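Local coordinates for protein coenzyme A transferase (Yersinia pestis, PDB 3QLI) that binds coenzyme A and probably transfers it from an acyl-CoA to a carboxylic acid such as acetate, at residues A[174-185]-A[198-209]; A[426-434]-A[446-455]. All blocks are in the same frame, centred on the assembly; numbering follows the deposited sequence.

Contact 1. Residues A[174-185]-A[198-209]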
loop_
_atom_site.group_PDB
_atom_site.type_symbol
_atom_site.label_atom_id
_atom_site.label_comp_id
_atom_site.label_asym_id
_atom_site.label_seq_id
_atom_site.Cartn_x
_atom_site.Cartn_y
_atom_site.Cartn_z
ATOM N N ARG A 174 28.877 3.502 9.399
ATOM C CA ARG A 174 29.968 3.875 10.285
ATOM C C ARG A 174 31.284 4.137 9.544
ATOM O O ARG A 174 32.138 4.894 10.026
ATOM C CB ARG A 174 30.096 2.844 11.417
ATOM C CG ARG A 174 28.883 2.931 12.347
ATOM C CD ARG A 174 28.914 1.915 13.473
ATOM N NE ARG A 174 28.199 0.686 13.139
ATOM C CZ ARG A 174 26.885 0.536 13.251
ATOM N NH1 ARG A 174 26.137 1.547 13.666
ATOM N NH2 ARG A 174 26.320 -0.624 12.942
ATOM N N ARG A 175 31.429 3.524 8.366
ATOM C CA ARG A 175 32.512 3.844 7.423
ATOM C C ARG A 175 31.962 3.935 5.984
ATOM O O ARG A 175 31.109 3.145 5.577
ATOM C CB ARG A 175 33.642 2.797 7.477
ATOM C CG ARG A 175 34.380 2.711 8.809
ATOM C CD ARG A 175 35.226 3.963 9.071
ATOM N NE ARG A 175 36.160 3.764 10.183
ATOM C CZ ARG A 175 36.901 4.726 10.721
ATOM N NH1 ARG A 175 36.821 5.970 10.258
ATOM N NH2 ARG A 175 37.732 4.445 11.721
ATOM N N PHE A 176 32.469 4.900 5.225
ATOM C CA PHE A 176 32.068 5.092 3.837
ATOM C C PHE A 176 33.312 5.035 2.959
ATOM O O PHE A 176 34.237 5.835 3.133
ATOM C CB PHE A 176 31.361 6.442 3.690
ATOM C CG PHE A 176 30.913 6.758 2.290
ATOM C CD1 PHE A 176 30.411 5.764 1.455
ATOM C CD2 PHE A 176 30.973 8.062 1.815
ATOM C CE1 PHE A 176 29.975 6.063 0.167
ATOM C CE2 PHE A 176 30.547 8.366 0.519
ATOM C CZ PHE A 176 30.043 7.369 -0.297
ATOM N N ILE A 177 33.340 4.078 2.038
ATOM C CA ILE A 177 34.494 3.866 1.164
ATOM C C ILE A 177 34.069 4.142 -0.267
ATOM O O ILE A 177 33.100 3.545 -0.746
ATOM C CB ILE A 177 34.971 2.399 1.224
ATOM C CG1 ILE A 177 35.171 1.966 2.679
ATOM C CG2 ILE A 177 36.239 2.205 0.377
ATOM C CD1 ILE A 177 35.597 0.503 2.827
ATOM N N VAL A 178 34.774 5.039 -0.960
ATOM C CA VAL A 178 34.388 5.356 -2.338
ATOM C C VAL A 178 35.368 4.809 -3.369
ATOM O O VAL A 178 36.564 4.663 -3.110
ATOM C CB VAL A 178 34.225 6.869 -2.565
ATOM C CG1 VAL A 178 33.255 7.458 -1.551
ATOM C CG2 VAL A 178 35.573 7.559 -2.493
ATOM N N GLU A 179 34.833 4.507 -4.543
ATOM C CA GLU A 179 35.636 4.130 -5.688
ATOM C C GLU A 179 35.432 5.202 -6.752
ATOM O O GLU A 179 34.368 5.291 -7.375
ATOM C CB GLU A 179 35.202 2.757 -6.198
ATOM C CG GLU A 179 35.933 2.285 -7.456
ATOM C CD GLU A 179 35.841 0.777 -7.626
ATOM O OE1 GLU A 179 35.786 0.073 -6.590
ATOM O OE2 GLU A 179 35.825 0.291 -8.783
ATOM N N VAL A 180 36.451 6.039 -6.919
ATOM C CA VAL A 180 36.433 7.126 -7.878
ATOM C C VAL A 180 36.541 6.559 -9.292
ATOM O O VAL A 180 37.381 5.694 -9.575
ATOM C CB VAL A 180 37.598 8.120 -7.606
ATOM C CG1 VAL A 180 37.820 9.068 -8.807
ATOM C CG2 VAL A 180 37.348 8.901 -6.320
ATOM N N ASN A 181 35.680 7.041 -10.175
ATOM C CA ASN A 181 35.646 6.564 -11.553
ATOM C C ASN A 181 35.288 7.725 -12.457
ATOM O O ASN A 181 34.197 8.279 -12.341
ATOM C CB ASN A 181 34.600 5.452 -11.680
ATOM C CG ASN A 181 34.560 4.839 -13.056
ATOM O OD1 ASN A 181 35.257 5.283 -13.966
ATOM N ND2 ASN A 181 33.755 3.801 -13.217
ATOM N N ARG A 182 36.190 8.105 -13.359
ATOM C CA ARG A 182 35.926 9.267 -14.210
ATOM C C ARG A 182 34.757 9.003 -15.154
ATOM O O ARG A 182 34.190 9.934 -15.731
ATOM C CB ARG A 182 37.180 9.699 -14.984
ATOM C CG ARG A 182 37.675 8.668 -15.969
ATOM C CD ARG A 182 38.798 9.212 -16.862
ATOM N NE ARG A 182 38.930 8.385 -18.059
ATOM C CZ ARG A 182 39.808 7.394 -18.197
ATOM N NH1 ARG A 182 40.662 7.116 -17.218
ATOM N NH2 ARG A 182 39.839 6.690 -19.324
ATOM N N TYR A 183 34.380 7.734 -15.303
ATOM C CA TYR A 183 33.202 7.402 -16.112
ATOM C C TYR A 183 31.882 7.636 -15.370
ATOM O O TYR A 183 30.813 7.603 -15.979
ATOM C CB TYR A 183 33.261 5.962 -16.619
ATOM C CG TYR A 183 34.327 5.735 -17.661
ATOM C CD1 TYR A 183 34.037 5.842 -19.014
ATOM C CD2 TYR A 183 35.628 5.417 -17.292
ATOM C CE1 TYR A 183 35.011 5.636 -19.976
ATOM C CE2 TYR A 183 36.613 5.214 -18.249
ATOM C CZ TYR A 183 36.298 5.320 -19.586
ATOM O OH TYR A 183 37.274 5.120 -20.538
ATOM N N MET A 184 31.950 7.870 -14.063
ATOM C CA MET A 184 30.733 8.154 -13.293
ATOM C C MET A 184 30.372 9.631 -13.451
ATOM O O MET A 184 31.162 10.499 -13.108
ATOM C CB MET A 184 30.931 7.822 -11.805
ATOM C CG MET A 184 29.670 8.057 -10.967
ATOM S SD MET A 184 28.277 7.008 -11.415
ATOM C CE MET A 184 28.702 5.478 -10.586
ATOM N N PRO A 185 29.182 9.924 -13.985
ATOM C CA PRO A 185 28.821 11.337 -14.165
ATOM C C PRO A 185 28.682 12.102 -12.844
ATOM O O PRO A 185 28.291 11.529 -11.819
ATOM C CB PRO A 185 27.465 11.264 -14.878
ATOM C CG PRO A 185 26.916 9.893 -14.505
ATOM C CD PRO A 185 28.143 9.015 -14.496
ATOM N N GLU A 198 33.685 13.530 4.757
ATOM C CA GLU A 198 32.703 12.511 5.115
ATOM C C GLU A 198 33.059 11.138 4.552
ATOM O O GLU A 198 32.292 10.196 4.690
ATOM C CB GLU A 198 31.324 12.892 4.572
ATOM C CG GLU A 198 30.428 13.537 5.593
ATOM C CD GLU A 198 30.675 15.020 5.728
ATOM O OE1 GLU A 198 30.280 15.763 4.805
ATOM O OE2 GLU A 198 31.253 15.444 6.757
ATOM N N VAL A 199 34.213 11.048 3.901
ATOM C CA VAL A 199 34.654 9.837 3.233
ATOM C C VAL A 199 35.798 9.236 4.055
ATOM O O VAL A 199 36.688 9.953 4.513
ATOM C CB VAL A 199 35.118 10.169 1.799
ATOM C CG1 VAL A 199 35.793 8.976 1.138
ATOM C CG2 VAL A 199 33.921 10.676 0.956
ATOM N N ASP A 200 35.771 7.927 4.275
ATOM C CA ASP A 200 36.781 7.330 5.135
ATOM C C ASP A 200 37.968 6.806 4.353
ATOM O O ASP A 200 39.100 6.806 4.851
ATOM C CB ASP A 200 36.171 6.236 6.006
ATOM C CG ASP A 200 35.210 6.796 7.024
ATOM O OD1 ASP A 200 35.672 7.352 8.044
ATOM O OD2 ASP A 200 33.991 6.691 6.793
ATOM N N ALA A 201 37.718 6.357 3.132
ATOM C CA ALA A 201 38.798 5.854 2.293
ATOM C C ALA A 201 38.424 5.945 0.830
ATOM O O ALA A 201 37.238 5.891 0.476
ATOM C CB ALA A 201 39.148 4.415 2.668
ATOM N N ILE A 202 39.446 6.065 -0.015
ATOM C CA ILE A 202 39.272 6.269 -1.448
ATOM C C ILE A 202 40.134 5.311 -2.263
ATOM O O ILE A 202 41.323 5.141 -1.974
ATOM C CB ILE A 202 39.712 7.692 -1.834
ATOM C CG1 ILE A 202 38.952 8.726 -0.996
ATOM C CG2 ILE A 202 39.553 7.915 -3.347
ATOM C CD1 ILE A 202 39.627 10.109 -0.969
ATOM N N VAL A 203 39.540 4.681 -3.270
ATOM C CA VAL A 203 40.326 3.994 -4.294
ATOM C C VAL A 203 39.918 4.573 -5.637
ATOM O O VAL A 203 38.877 5.230 -5.736
ATOM C CB VAL A 203 40.117 2.458 -4.287
ATOM C CG1 VAL A 203 40.420 1.886 -2.903
ATOM C CG2 VAL A 203 38.685 2.087 -4.727
ATOM N N GLU A 204 40.741 4.344 -6.660
ATOM C CA GLU A 204 40.478 4.869 -8.003
ATOM C C GLU A 204 40.478 3.727 -8.999
ATOM O O GLU A 204 41.404 2.904 -9.021
ATOM C CB GLU A 204 41.541 5.897 -8.411
ATOM C CG GLU A 204 41.554 7.153 -7.542
ATOM C CD GLU A 204 42.790 8.035 -7.745
ATOM O OE1 GLU A 204 43.862 7.523 -8.143
ATOM O OE2 GLU A 204 42.692 9.251 -7.481
ATOM N N ASN A 205 39.438 3.680 -9.819
ATOM C CA ASN A 205 39.278 2.638 -10.824
ATOM C C ASN A 205 38.429 3.165 -11.966
ATOM O O ASN A 205 37.193 3.175 -11.878
ATOM C CB ASN A 205 38.620 1.385 -10.234
ATOM C CG ASN A 205 38.624 0.217 -11.207
ATOM O OD1 ASN A 205 39.647 -0.075 -11.823
ATOM N ND2 ASN A 205 37.481 -0.447 -11.361
ATOM N N HIS A 206 39.090 3.597 -13.037
ATOM C CA HIS A 206 38.403 4.205 -14.183
ATOM C C HIS A 206 38.049 3.170 -15.229
ATOM O O HIS A 206 38.918 2.714 -15.973
ATOM C CB HIS A 206 39.283 5.287 -14.807
ATOM C CG HIS A 206 39.819 6.268 -13.811
ATOM N ND1 HIS A 206 39.013 7.182 -13.165
ATOM C CD2 HIS A 206 41.074 6.479 -13.349
ATOM C CE1 HIS A 206 39.747 7.912 -12.343
ATOM N NE2 HIS A 206 41.002 7.506 -12.436
ATOM N N VAL A 207 36.770 2.797 -15.281
ATOM C CA VAL A 207 36.281 1.807 -16.232
ATOM C C VAL A 207 34.859 2.182 -16.606
ATOM O O VAL A 207 34.146 2.786 -15.811
ATOM C CB VAL A 207 36.281 0.379 -15.646
ATOM C CG1 VAL A 207 37.709 -0.098 -15.378
ATOM C CG2 VAL A 207 35.442 0.328 -14.370
ATOM N N PRO A 208 34.443 1.848 -17.826
ATOM C CA PRO A 208 33.087 2.256 -18.201
ATOM C C PRO A 208 32.048 1.659 -17.252
ATOM O O PRO A 208 32.247 0.571 -16.712
ATOM C CB PRO A 208 32.932 1.686 -19.611
ATOM C CG PRO A 208 34.363 1.660 -20.148
ATOM C CD PRO A 208 35.201 1.281 -18.957
ATOM N N LEU A 209 30.945 2.368 -17.048
ATOM C CA LEU A 209 29.884 1.856 -16.188
ATOM C C LEU A 209 29.191 0.666 -16.845
ATOM O O LEU A 209 29.098 0.599 -18.064
ATOM C CB LEU A 209 28.851 2.952 -15.918
ATOM C CG LEU A 209 29.337 4.226 -15.225
ATOM C CD1 LEU A 209 28.152 5.162 -14.947
ATOM C CD2 LEU A 209 30.092 3.923 -13.947
HETATM O O HOH W 1 35.099 1.855 -10.885
#

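Contact 2. Residues A[426-434]-A[446-455]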
loop_
_atom_site.group_PDB
_atom_site.type_symbol
_atom_site.label_atom_id
_atom_site.label_comp_id
_atom_site.label_asym_id
_atom_site.label_seq_id
_atom_site.Cartn_x
_atom_site.Cartn_y
_atom_site.Cartn_z
ATOM N N SER A 426 -16.519 -7.174 -9.304
ATOM C CA SER A 426 -15.740 -8.338 -9.700
ATOM C C SER A 426 -16.184 -8.877 -11.063
ATOM O O SER A 426 -15.363 -9.322 -11.863
ATOM C CB SER A 426 -15.869 -9.438 -8.650
ATOM O OG SER A 426 -15.171 -9.073 -7.475
ATOM N N THR A 427 -17.487 -8.848 -11.306
ATOM C CA THR A 427 -18.032 -9.317 -12.577
ATOM C C THR A 427 -17.631 -8.396 -13.723
ATOM O O THR A 427 -17.207 -8.860 -14.777
ATOM C CB THR A 427 -19.571 -9.418 -12.535
ATOM O OG1 THR A 427 -19.956 -10.336 -11.507
ATOM C CG2 THR A 427 -20.120 -9.893 -13.880
ATOM N N GLU A 428 -17.787 -7.094 -13.522
ATOM C CA GLU A 428 -17.432 -6.133 -14.560
ATOM C C GLU A 428 -15.933 -6.208 -14.879
ATOM O O GLU A 428 -15.535 -6.106 -16.044
ATOM C CB GLU A 428 -17.837 -4.711 -14.147
ATOM C CG GLU A 428 -19.366 -4.499 -14.064
ATOM C CD GLU A 428 -19.756 -3.198 -13.356
ATOM O OE1 GLU A 428 -19.095 -2.827 -12.366
ATOM O OE2 GLU A 428 -20.725 -2.538 -13.786
ATOM N N ARG A 429 -15.107 -6.365 -13.845
ATOM C CA ARG A 429 -13.668 -6.520 -14.043
ATOM C C ARG A 429 -13.335 -7.758 -14.867
ATOM O O ARG A 429 -12.597 -7.673 -15.851
ATOM C CB ARG A 429 -12.928 -6.614 -12.710
ATOM C CG ARG A 429 -12.907 -5.334 -11.934
ATOM C CD ARG A 429 -12.118 -5.481 -10.638
ATOM N NE ARG A 429 -11.943 -4.180 -10.006
ATOM C CZ ARG A 429 -10.802 -3.751 -9.479
ATOM N NH1 ARG A 429 -9.729 -4.525 -9.502
ATOM N NH2 ARG A 429 -10.741 -2.538 -8.937
ATOM N N ALA A 430 -13.850 -8.911 -14.449
ATOM C CA ALA A 430 -13.538 -10.155 -15.150
ATOM C C ALA A 430 -13.935 -10.062 -16.621
ATOM O O ALA A 430 -13.158 -10.418 -17.502
ATOM C CB ALA A 430 -14.224 -11.360 -14.480
ATOM N N LEU A 431 -15.130 -9.556 -16.886
ATOM C CA LEU A 431 -15.612 -9.475 -18.267
ATOM C C LEU A 431 -14.745 -8.547 -19.119
ATOM O O LEU A 431 -14.424 -8.862 -20.265
ATOM C CB LEU A 431 -17.073 -9.017 -18.310
ATOM C CG LEU A 431 -18.123 -9.983 -17.735
ATOM C CD1 LEU A 431 -19.480 -9.301 -17.647
ATOM C CD2 LEU A 431 -18.228 -11.269 -18.567
ATOM N N ARG A 432 -14.355 -7.405 -18.565
ATOM C CA ARG A 432 -13.557 -6.451 -19.336
ATOM C C ARG A 432 -12.117 -6.903 -19.500
ATOM O O ARG A 432 -11.501 -6.680 -20.545
ATOM C CB ARG A 432 -13.647 -5.039 -18.735
ATOM C CG ARG A 432 -15.041 -4.483 -18.823
ATOM C CD ARG A 432 -15.190 -3.100 -18.262
ATOM N NE ARG A 432 -16.564 -2.652 -18.455
ATOM C CZ ARG A 432 -17.021 -1.439 -18.162
ATOM N NH1 ARG A 432 -16.209 -0.507 -17.653
ATOM N NH2 ARG A 432 -18.298 -1.159 -18.391
ATOM N N ILE A 433 -11.586 -7.569 -18.478
ATOM C CA ILE A 433 -10.233 -8.082 -18.542
ATOM C C ILE A 433 -10.078 -9.204 -19.568
ATOM O O ILE A 433 -9.081 -9.275 -20.271
ATOM C CB ILE A 433 -9.766 -8.579 -17.159
ATOM C CG1 ILE A 433 -9.586 -7.383 -16.213
ATOM C CG2 ILE A 433 -8.483 -9.370 -17.294
ATOM C CD1 ILE A 433 -9.389 -7.776 -14.741
ATOM N N ILE A 434 -11.066 -10.086 -19.647
ATOM C CA ILE A 434 -11.034 -11.149 -20.645
ATOM C C ILE A 434 -10.888 -10.583 -22.058
ATOM O O ILE A 434 -10.237 -11.180 -22.915
ATOM C CB ILE A 434 -12.294 -12.044 -20.533
ATOM C CG1 ILE A 434 -12.172 -12.946 -19.297
ATOM C CG2 ILE A 434 -12.460 -12.901 -21.771
ATOM C CD1 ILE A 434 -13.488 -13.620 -18.877
ATOM N N THR A 446 -13.247 -17.232 -19.629
ATOM C CA THR A 446 -14.638 -17.027 -19.254
ATOM C C THR A 446 -15.134 -18.200 -18.408
ATOM O O THR A 446 -15.848 -18.015 -17.414
ATOM C CB THR A 446 -15.541 -16.850 -20.492
ATOM O OG1 THR A 446 -15.147 -15.671 -21.206
ATOM C CG2 THR A 446 -17.000 -16.691 -20.083
ATOM N N GLN A 447 -14.750 -19.413 -18.798
ATOM C CA GLN A 447 -15.147 -20.591 -18.036
ATOM C C GLN A 447 -14.549 -20.534 -16.641
ATOM O O GLN A 447 -15.235 -20.797 -15.653
ATOM C CB GLN A 447 -14.752 -21.885 -18.751
ATOM C CG GLN A 447 -15.633 -22.216 -19.966
ATOM C CD GLN A 447 -17.133 -22.081 -19.680
ATOM O OE1 GLN A 447 -17.684 -22.769 -18.810
ATOM N NE2 GLN A 447 -17.798 -21.186 -20.416
ATOM N N ALA A 448 -13.271 -20.172 -16.563
ATOM C CA ALA A 448 -12.588 -20.065 -15.275
ATOM C C ALA A 448 -13.274 -19.039 -14.380
ATOM O O ALA A 448 -13.483 -19.275 -13.189
ATOM C CB ALA A 448 -11.129 -19.696 -15.486
ATOM N N ALA A 449 -13.614 -17.895 -14.964
ATOM C CA ALA A 449 -14.302 -16.828 -14.244
ATOM C C ALA A 449 -15.606 -17.318 -13.624
ATOM O O ALA A 449 -15.957 -16.931 -12.509
ATOM C CB ALA A 449 -14.569 -15.654 -15.167
ATOM N N LYS A 450 -16.323 -18.166 -14.353
ATOM C CA LYS A 450 -17.587 -18.716 -13.871
ATOM C C LYS A 450 -17.350 -19.657 -12.695
ATOM O O LYS A 450 -18.093 -19.631 -11.713
ATOM C CB LYS A 450 -18.307 -19.480 -14.984
ATOM C CG LYS A 450 -18.779 -18.643 -16.150
ATOM C CD LYS A 450 -19.534 -19.533 -17.146
ATOM C CE LYS A 450 -19.681 -18.877 -18.502
ATOM N NZ LYS A 450 -20.465 -17.615 -18.431
ATOM N N LYS A 451 -16.315 -20.484 -12.805
ATOM C CA LYS A 451 -15.951 -21.425 -11.746
ATOM C C LYS A 451 -15.486 -20.704 -10.482
ATOM O O LYS A 451 -15.755 -21.155 -9.367
ATOM C CB LYS A 451 -14.850 -22.374 -12.226
ATOM C CG LYS A 451 -15.183 -23.081 -13.535
ATOM C CD LYS A 451 -14.269 -24.269 -13.799
ATOM C CE LYS A 451 -14.533 -24.860 -15.182
ATOM N NZ LYS A 451 -15.972 -25.211 -15.369
ATOM N N MET A 452 -14.772 -19.599 -10.667
ATOM C CA MET A 452 -14.325 -18.766 -9.549
ATOM C C MET A 452 -15.489 -17.952 -9.004
ATOM O O MET A 452 -15.378 -17.306 -7.963
ATOM C CB MET A 452 -13.188 -17.838 -9.993
ATOM C CG MET A 452 -11.906 -18.576 -10.365
ATOM S SD MET A 452 -10.665 -17.513 -11.127
ATOM C CE MET A 452 -10.414 -16.291 -9.830
ATOM N N HIS A 453 -16.611 -17.989 -9.714
ATOM C CA HIS A 453 -17.789 -17.232 -9.319
ATOM C C HIS A 453 -17.565 -15.729 -9.406
ATOM O O HIS A 453 -18.228 -14.950 -8.719
ATOM C CB HIS A 453 -18.244 -17.619 -7.911
ATOM C CG HIS A 453 -18.775 -19.013 -7.816
ATOM N ND1 HIS A 453 -20.104 -19.320 -8.023
ATOM C CD2 HIS A 453 -18.154 -20.189 -7.555
ATOM C CE1 HIS A 453 -20.279 -20.622 -7.884
ATOM N NE2 HIS A 453 -19.112 -21.173 -7.599
ATOM N N LEU A 454 -16.635 -15.321 -10.261
ATOM C CA LEU A 454 -16.490 -13.904 -10.565
ATOM C C LEU A 454 -17.676 -13.423 -11.393
ATOM O O LEU A 454 -18.133 -12.291 -11.236
ATOM C CB LEU A 454 -15.175 -13.635 -11.293
ATOM C CG LEU A 454 -13.931 -13.979 -10.466
ATOM C CD1 LEU A 454 -12.652 -13.728 -11.261
ATOM C CD2 LEU A 454 -13.927 -13.206 -9.146
ATOM N N ILE A 455 -18.184 -14.285 -12.273
ATOM C CA ILE A 455 -19.301 -13.901 -13.127
ATOM C C ILE A 455 -20.487 -14.862 -12.987
ATOM O O ILE A 455 -20.437 -15.804 -12.198
ATOM C CB ILE A 455 -18.876 -13.780 -14.617
ATOM C CG1 ILE A 455 -18.598 -15.146 -15.224
ATOM C CG2 ILE A 455 -17.628 -12.918 -14.758
ATOM C CD1 ILE A 455 -17.951 -15.050 -16.591
#

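Contact 1. Residues A[174-185]-A[198-209]
With CG of Asn181 swung anti to its backbone N (chi1 -176°) and the amide hardly twisted beyond it, the side chain lies across to the backbone of Val207 and grips it twice. Asn181 ND2 donates to Val207 O over 2.8 Å, within both the amide and carbonyl planes, while Asn181 OD1 accepts Val207 N at a longer 3.2 Å. The same OD1 closes an Asx turn by taking the N-H of Tyr183, and these two donors approach from opposite faces of the amide. Just beyond, the Arg182 N-H meets ND1 of His206 in the ring plane at 3.0 Å, which helps set the rotation of the imidazole, and Pro208 CA sits over one face of the Tyr183 ring as a CH-pi contact. Upstream the pairing is regular: strands 175-180 and 201-204 run parallel, with backbone bonds alternating from Val178 N-Ala201 O to Asn205 N-Val180 O. Asp200 closes the entry end, OD2 taking Phe176 N at 2.8 Å and OD1 forming a salt bridge with Arg175 NH1 at 2.9 Å. Glu179 OE2 receives Asn205 ND2 at 3.2 Å and a water that also bonds Asn205 O, while Ala53 N and Leu54 N also donate to its carboxylate. This is an edge of a Rossmann-like parallel sheet in the N-terminal half of the protein: strand 201-204 is outermost within the chain, strand 143-148 pairs on the other side of 175-180, helix 52-63 covers Ile177 and Val203, and Phe157 of strand 156-158 packs against Val180 and Ile202.

Contact 2. Residues A[426-434]-A[446-455]
Ser426 opens the contact by laying its CB near CD2 of Leu454, at 4.3 Å. Next comes Thr427, whose OG1 lies anti to its own carbonyl carbon (chi1 -60°) and donates to Leu454 O over 2.7 Å, within the carbonyl plane; CG2, the other branch, meets CG2 of Ile455 with the two side chains crossing at about a right angle. Lys119 of the second subunit also donates to Leu454 O, so this one carbonyl joins the C-terminal tail both to helix 426-434 and to the dimer partner. The tail reaches this place through a Schellman motif: His453, with positive phi, is the first residue to leave the helical conformation after helix 439-451, and Leu454 and Ile455 turn back toward the neighbouring helix, the two helices forming an antiparallel hairpin at 165°. The segment axes come no closer than 10.5 Å, and Leu454 and Ile455 lie between the helices. Ala430 CB touches Ile455 CG2 at 3.8 Å and Leu454 CB at 4.0 Å, and CD2 of the exposed Leu431 also reaches this Ile455 methyl. Finally Ile434 sends CD1 across Thr446, meeting OG1 at 3.5 Å, a hydroxyl hydrogen-bonded to Arg442 O one turn earlier, while Leu343 packs against both Ile434 and Leu454.

Overall arrangement
Contacts 1 and 2 share no element: their centres lie 54 Å apart, on opposite sides of the chain's centre, one in the N-terminal family region and the other at the very C-terminus. Each is partly buried and away from the annotated coenzyme A sites. The 174-185/198-209 pair buries about three times as much surface, 1106 Å² against 356 Å², since strands meet backbone to backbone and polar side chains extend the pairing past their ends. The 426-434/446-455 pair instead relies on aliphatic side chains, small and large, and one hydroxyl bond. Position also separates them: the second subunit touches contact 2 but not contact 1.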